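Local coordinates for UDP-N-acetylglucosamine--peptide N-acetylglucosaminyltransferase stabilizing protein GtfB (Streptococcus gordonii, PDB 5E9T) that acts with the glycosyltransferase GtfA to attach the first GlcNAc residues to the serine-rich adhesin GspB, as the substrate-binding partner of the complex, at residues V304-T318 with M327-A339. Numbering follows the deposited sequence.
Sequences VQSLPQLVFRIAALT and MLSYKNVVLYQNA
F312 and V333, R313 and V334, I314 and L335, and A315 and Y336 face each other as parallel strands 311-315 and 333-336 run 17° apart. Backbone bonds zigzag between them: V334 N to F312 O (2.6 Å), I314 N to V334 O, Y336 N to I314 O (2.8 Å) and A316 N to Y336 O. Beyond the strands the regular pattern ends: A339 N bonds to A316 O and N338 N to T318 O, tying the two following loops together. At the other end N332 supplies a side-chain bond: with CG anti to the backbone N (chi1 171°), its amide reaches across so that ND2 donates to L310 O (2.5 Å), an acceptor lying in the amide plane. This ties the turn 307-310 to the start of strand 333-336.

Apolar contacts fall on both faces. On one, CD2 of L335 lies alongside I314 CB (3.4 Å), V333 CG2 meets F312 CB (3.8 Å) and V304 CG2, and V304 CG2 also sits over the rim of one face of the F312 ring. On the other, the R313 chain runs beside the Y336 ring, CD 3.5 Å from CE1, with guanidinium and ring planes nearly perpendicular.

The pair belongs to a beta-alpha-beta unit connected through helix 322-325. Strand 287-291 pairs with the other edge of 311-315, L300 of helix 300-306 packs on F312 and I314, and N447 of the neighbouring GtfA chain rests on V334 and Y336.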
loop_
_atom_site.group_PDB
_atom_site.type_symbol
_atom_site.label_atom_id
_atom_site.label_comp_id
_atom_site.label_asym_id
_atom_site.label_seq_id
_atom_site.Cartn_x
_atom_site.Cartn_y
_atom_site.Cartn_z
ATOM N N VAL B 304 -30.269 10.059 -43.111
ATOM C CA VAL B 304 -29.479 11.003 -43.893
ATOM C C VAL B 304 -29.641 10.746 -45.390
ATOM O O VAL B 304 -29.772 11.685 -46.180
ATOM C CB VAL B 304 -28.010 10.935 -43.432
ATOM C CG1 VAL B 304 -27.467 9.547 -43.596
ATOM C CG2 VAL B 304 -27.149 11.942 -44.152
ATOM N N GLN B 305 -29.656 9.477 -45.805
ATOM C CA GLN B 305 -29.911 9.167 -47.208
ATOM C C GLN B 305 -31.344 9.492 -47.607
ATOM O O GLN B 305 -31.606 9.803 -48.776
ATOM C CB GLN B 305 -29.627 7.688 -47.486
ATOM C CG GLN B 305 -30.903 6.848 -47.444
ATOM C CD GLN B 305 -30.797 5.482 -48.080
ATOM O OE1 GLN B 305 -30.384 4.512 -47.441
ATOM N NE2 GLN B 305 -31.217 5.384 -49.336
ATOM N N SER B 306 -32.284 9.412 -46.660
ATOM C CA SER B 306 -33.691 9.526 -47.012
ATOM C C SER B 306 -34.101 10.977 -47.176
ATOM O O SER B 306 -35.028 11.277 -47.942
ATOM C CB SER B 306 -34.546 8.824 -45.959
ATOM O OG SER B 306 -34.247 9.313 -44.664
ATOM N N LEU B 307 -33.425 11.887 -46.471
ATOM C CA LEU B 307 -33.601 13.323 -46.656
ATOM C C LEU B 307 -32.257 13.950 -47.007
ATOM O O LEU B 307 -31.607 14.580 -46.158
ATOM C CB LEU B 307 -34.179 13.993 -45.422
ATOM C CG LEU B 307 -35.368 13.329 -44.785
ATOM C CD1 LEU B 307 -35.314 13.861 -43.390
ATOM C CD2 LEU B 307 -36.650 13.709 -45.517
ATOM N N PRO B 308 -31.837 13.832 -48.270
ATOM C CA PRO B 308 -30.575 14.449 -48.705
ATOM C C PRO B 308 -30.586 15.979 -48.739
ATOM O O PRO B 308 -29.503 16.571 -48.823
ATOM C CB PRO B 308 -30.374 13.870 -50.114
ATOM C CG PRO B 308 -31.744 13.437 -50.556
ATOM C CD PRO B 308 -32.458 13.007 -49.320
ATOM N N GLN B 309 -31.751 16.637 -48.693
ATOM C CA GLN B 309 -31.790 18.100 -48.725
ATOM C C GLN B 309 -31.305 18.727 -47.425
ATOM O O GLN B 309 -30.918 19.902 -47.422
ATOM C CB GLN B 309 -33.211 18.605 -49.020
ATOM C CG GLN B 309 -34.323 18.096 -48.085
ATOM C CD GLN B 309 -34.674 16.646 -48.314
ATOM O OE1 GLN B 309 -33.798 15.799 -48.401
ATOM N NE2 GLN B 309 -35.961 16.349 -48.409
ATOM N N LEU B 310 -31.322 17.975 -46.331
ATOM C CA LEU B 310 -31.045 18.508 -45.006
ATOM C C LEU B 310 -29.556 18.395 -44.693
ATOM O O LEU B 310 -28.969 17.318 -44.828
ATOM C CB LEU B 310 -31.876 17.750 -43.970
ATOM C CG LEU B 310 -32.362 18.435 -42.694
ATOM C CD1 LEU B 310 -33.291 19.593 -43.021
ATOM C CD2 LEU B 310 -33.059 17.417 -41.804
ATOM N N VAL B 311 -28.945 19.516 -44.298
ATOM C CA VAL B 311 -27.559 19.499 -43.842
ATOM C C VAL B 311 -27.493 18.836 -42.474
ATOM O O VAL B 311 -28.356 19.061 -41.619
ATOM C CB VAL B 311 -26.990 20.927 -43.787
ATOM C CG1 VAL B 311 -25.528 20.906 -43.351
ATOM C CG2 VAL B 311 -27.149 21.619 -45.131
ATOM N N PHE B 312 -26.477 17.994 -42.264
ATOM C CA PHE B 312 -26.299 17.268 -41.006
ATOM C C PHE B 312 -24.948 17.642 -40.413
ATOM O O PHE B 312 -23.902 17.301 -40.976
ATOM C CB PHE B 312 -26.401 15.754 -41.206
ATOM C CG PHE B 312 -27.809 15.256 -41.411
ATOM C CD1 PHE B 312 -28.255 14.101 -40.796
ATOM C CD2 PHE B 312 -28.685 15.937 -42.218
ATOM C CE1 PHE B 312 -29.557 13.653 -40.993
ATOM C CE2 PHE B 312 -29.974 15.491 -42.411
ATOM C CZ PHE B 312 -30.407 14.351 -41.798
ATOM N N ARG B 313 -24.970 18.332 -39.275
ATOM C CA ARG B 313 -23.753 18.703 -38.568
ATOM C C ARG B 313 -23.703 17.963 -37.242
ATOM O O ARG B 313 -24.607 18.107 -36.412
ATOM C CB ARG B 313 -23.669 20.211 -38.353
ATOM C CG ARG B 313 -24.047 20.994 -39.579
ATOM C CD ARG B 313 -23.228 22.251 -39.708
ATOM N NE ARG B 313 -23.451 22.864 -41.007
ATOM C CZ ARG B 313 -24.301 23.858 -41.215
ATOM N NH1 ARG B 313 -25.003 24.353 -40.204
ATOM N NH2 ARG B 313 -24.450 24.358 -42.433
ATOM N N ILE B 314 -22.655 17.173 -37.052
ATOM C CA ILE B 314 -22.451 16.413 -35.830
ATOM C C ILE B 314 -21.122 16.829 -35.230
ATOM O O ILE B 314 -20.116 16.950 -35.940
ATOM C CB ILE B 314 -22.494 14.899 -36.094
ATOM C CG1 ILE B 314 -23.826 14.549 -36.730
ATOM C CG2 ILE B 314 -22.240 14.105 -34.821
ATOM C CD1 ILE B 314 -24.220 13.153 -36.528
ATOM N N ALA B 315 -21.119 17.050 -33.922
ATOM C CA ALA B 315 -19.950 17.580 -33.254
ATOM C C ALA B 315 -19.671 16.812 -31.974
ATOM O O ALA B 315 -20.544 16.158 -31.396
ATOM C CB ALA B 315 -20.103 19.075 -32.954
ATOM N N ALA B 316 -18.410 16.885 -31.574
ATOM C CA ALA B 316 -17.923 16.402 -30.296
ATOM C C ALA B 316 -16.646 17.168 -30.018
ATOM O O ALA B 316 -16.012 17.690 -30.941
ATOM C CB ALA B 316 -17.657 14.894 -30.315
ATOM N N LEU B 317 -16.268 17.242 -28.746
ATOM C CA LEU B 317 -14.916 17.710 -28.483
ATOM C C LEU B 317 -13.933 16.559 -28.349
ATOM O O LEU B 317 -12.726 16.799 -28.267
ATOM C CB LEU B 317 -14.855 18.602 -27.245
ATOM C CG LEU B 317 -15.437 18.163 -25.903
ATOM C CD1 LEU B 317 -14.638 18.849 -24.808
ATOM C CD2 LEU B 317 -16.908 18.530 -25.827
ATOM N N THR B 318 -14.419 15.321 -28.365
ATOM C CA THR B 318 -13.563 14.150 -28.517
ATOM C C THR B 318 -13.149 14.047 -29.981
ATOM O O THR B 318 -13.467 14.911 -30.806
ATOM C CB THR B 318 -14.279 12.872 -28.062
ATOM O OG1 THR B 318 -15.124 12.401 -29.123
ATOM C CG2 THR B 318 -15.135 13.130 -26.826
HETATM N N MSE B 327 -19.209 8.104 -42.393
HETATM C CA MSE B 327 -20.481 8.629 -42.889
HETATM C C MSE B 327 -20.376 9.997 -43.555
HETATM O O MSE B 327 -21.287 10.418 -44.270
HETATM C CB MSE B 327 -21.500 8.659 -41.758
HETATM C CG MSE B 327 -21.777 7.273 -41.247
HETATM SE SE MSE B 327 -23.461 6.633 -41.907
HETATM C CE MSE B 327 -24.525 7.759 -40.806
ATOM N N LEU B 328 -19.229 10.652 -43.398
ATOM C CA LEU B 328 -18.982 11.899 -44.107
ATOM C C LEU B 328 -18.554 11.624 -45.548
ATOM O O LEU B 328 -18.220 12.550 -46.294
ATOM C CB LEU B 328 -17.963 12.760 -43.334
ATOM C CG LEU B 328 -17.510 14.119 -43.866
ATOM C CD1 LEU B 328 -17.616 15.242 -42.810
ATOM C CD2 LEU B 328 -16.085 14.021 -44.410
ATOM N N SER B 329 -18.571 10.346 -45.944
ATOM C CA SER B 329 -18.593 10.002 -47.360
ATOM C C SER B 329 -19.638 10.828 -48.098
ATOM O O SER B 329 -19.391 11.309 -49.210
ATOM C CB SER B 329 -18.884 8.512 -47.536
ATOM O OG SER B 329 -20.272 8.285 -47.727
ATOM N N TYR B 330 -20.805 11.015 -47.489
ATOM C CA TYR B 330 -21.819 11.879 -48.073
ATOM C C TYR B 330 -21.321 13.316 -48.099
ATOM O O TYR B 330 -20.718 13.799 -47.137
ATOM C CB TYR B 330 -23.122 11.824 -47.275
ATOM C CG TYR B 330 -23.687 10.447 -46.998
ATOM C CD1 TYR B 330 -23.218 9.317 -47.657
ATOM C CD2 TYR B 330 -24.702 10.283 -46.075
ATOM C CE1 TYR B 330 -23.744 8.065 -47.390
ATOM C CE2 TYR B 330 -25.228 9.045 -45.812
ATOM C CZ TYR B 330 -24.755 7.940 -46.464
ATOM O OH TYR B 330 -25.304 6.711 -46.176
ATOM N N LYS B 331 -21.578 14.006 -49.209
ATOM C CA LYS B 331 -21.503 15.460 -49.175
ATOM C C LYS B 331 -22.672 16.066 -48.409
ATOM O O LYS B 331 -22.716 17.284 -48.219
ATOM C CB LYS B 331 -21.451 16.022 -50.597
ATOM C CG LYS B 331 -22.786 16.065 -51.324
ATOM C CD LYS B 331 -22.625 16.715 -52.693
ATOM C CE LYS B 331 -23.962 16.908 -53.394
ATOM N NZ LYS B 331 -24.795 17.946 -52.728
ATOM N N ASN B 332 -23.614 15.222 -47.988
ATOM C CA ASN B 332 -24.817 15.619 -47.275
ATOM C C ASN B 332 -24.541 15.903 -45.806
ATOM O O ASN B 332 -25.344 16.574 -45.151
ATOM C CB ASN B 332 -25.852 14.502 -47.471
ATOM C CG ASN B 332 -27.096 14.649 -46.617
ATOM O OD1 ASN B 332 -27.820 13.677 -46.426
ATOM N ND2 ASN B 332 -27.363 15.847 -46.115
ATOM N N VAL B 333 -23.423 15.425 -45.289
ATOM C CA VAL B 333 -23.085 15.541 -43.879
ATOM C C VAL B 333 -21.895 16.484 -43.732
ATOM O O VAL B 333 -21.008 16.528 -44.589
ATOM C CB VAL B 333 -22.798 14.142 -43.289
ATOM C CG1 VAL B 333 -21.985 14.232 -42.029
ATOM C CG2 VAL B 333 -24.117 13.398 -43.042
ATOM N N VAL B 334 -21.905 17.278 -42.659
ATOM C CA VAL B 334 -20.752 18.061 -42.216
ATOM C C VAL B 334 -20.445 17.674 -40.772
ATOM O O VAL B 334 -21.342 17.692 -39.921
ATOM C CB VAL B 334 -20.999 19.580 -42.313
ATOM C CG1 VAL B 334 -19.679 20.356 -42.187
ATOM C CG2 VAL B 334 -21.732 19.946 -43.593
ATOM N N LEU B 335 -19.183 17.348 -40.488
ATOM C CA LEU B 335 -18.786 16.852 -39.171
ATOM C C LEU B 335 -17.713 17.721 -38.529
ATOM O O LEU B 335 -16.719 18.082 -39.169
ATOM C CB LEU B 335 -18.303 15.397 -39.248
ATOM C CG LEU B 335 -19.399 14.455 -39.722
ATOM C CD1 LEU B 335 -18.981 12.992 -39.618
ATOM C CD2 LEU B 335 -20.670 14.726 -38.921
ATOM N N TYR B 336 -17.919 18.027 -37.248
ATOM C CA TYR B 336 -17.036 18.880 -36.465
ATOM C C TYR B 336 -16.458 18.045 -35.329
ATOM O O TYR B 336 -17.204 17.559 -34.477
ATOM C CB TYR B 336 -17.801 20.088 -35.916
ATOM C CG TYR B 336 -18.333 21.038 -36.974
ATOM C CD1 TYR B 336 -19.398 20.681 -37.796
ATOM C CD2 TYR B 336 -17.785 22.304 -37.130
ATOM C CE1 TYR B 336 -19.883 21.551 -38.759
ATOM C CE2 TYR B 336 -18.266 23.181 -38.082
ATOM C CZ TYR B 336 -19.313 22.801 -38.897
ATOM O OH TYR B 336 -19.787 23.683 -39.844
ATOM N N GLN B 337 -15.140 17.863 -35.319
ATOM C CA GLN B 337 -14.507 17.037 -34.301
ATOM C C GLN B 337 -13.524 17.863 -33.482
ATOM O O GLN B 337 -12.914 18.812 -33.984
ATOM C CB GLN B 337 -13.804 15.826 -34.918
ATOM C CG GLN B 337 -12.456 16.098 -35.531
ATOM C CD GLN B 337 -11.910 14.880 -36.240
ATOM O OE1 GLN B 337 -12.650 13.947 -36.557
ATOM N NE2 GLN B 337 -10.605 14.875 -36.487
ATOM N N ASN B 338 -13.369 17.473 -32.220
ATOM C CA ASN B 338 -12.777 18.319 -31.188
ATOM C C ASN B 338 -13.324 19.737 -31.322
ATOM O O ASN B 338 -12.597 20.707 -31.529
ATOM C CB ASN B 338 -11.251 18.301 -31.244
ATOM C CG ASN B 338 -10.667 16.971 -30.821
ATOM O OD1 ASN B 338 -11.047 15.920 -31.331
ATOM N ND2 ASN B 338 -9.750 17.006 -29.860
ATOM N N ALA B 339 -14.644 19.836 -31.180
ATOM C CA ALA B 339 -15.337 21.071 -31.511
ATOM C C ALA B 339 -15.105 22.116 -30.432
ATOM O O ALA B 339 -15.250 21.838 -29.238
ATOM C CB ALA B 339 -16.832 20.814 -31.690
#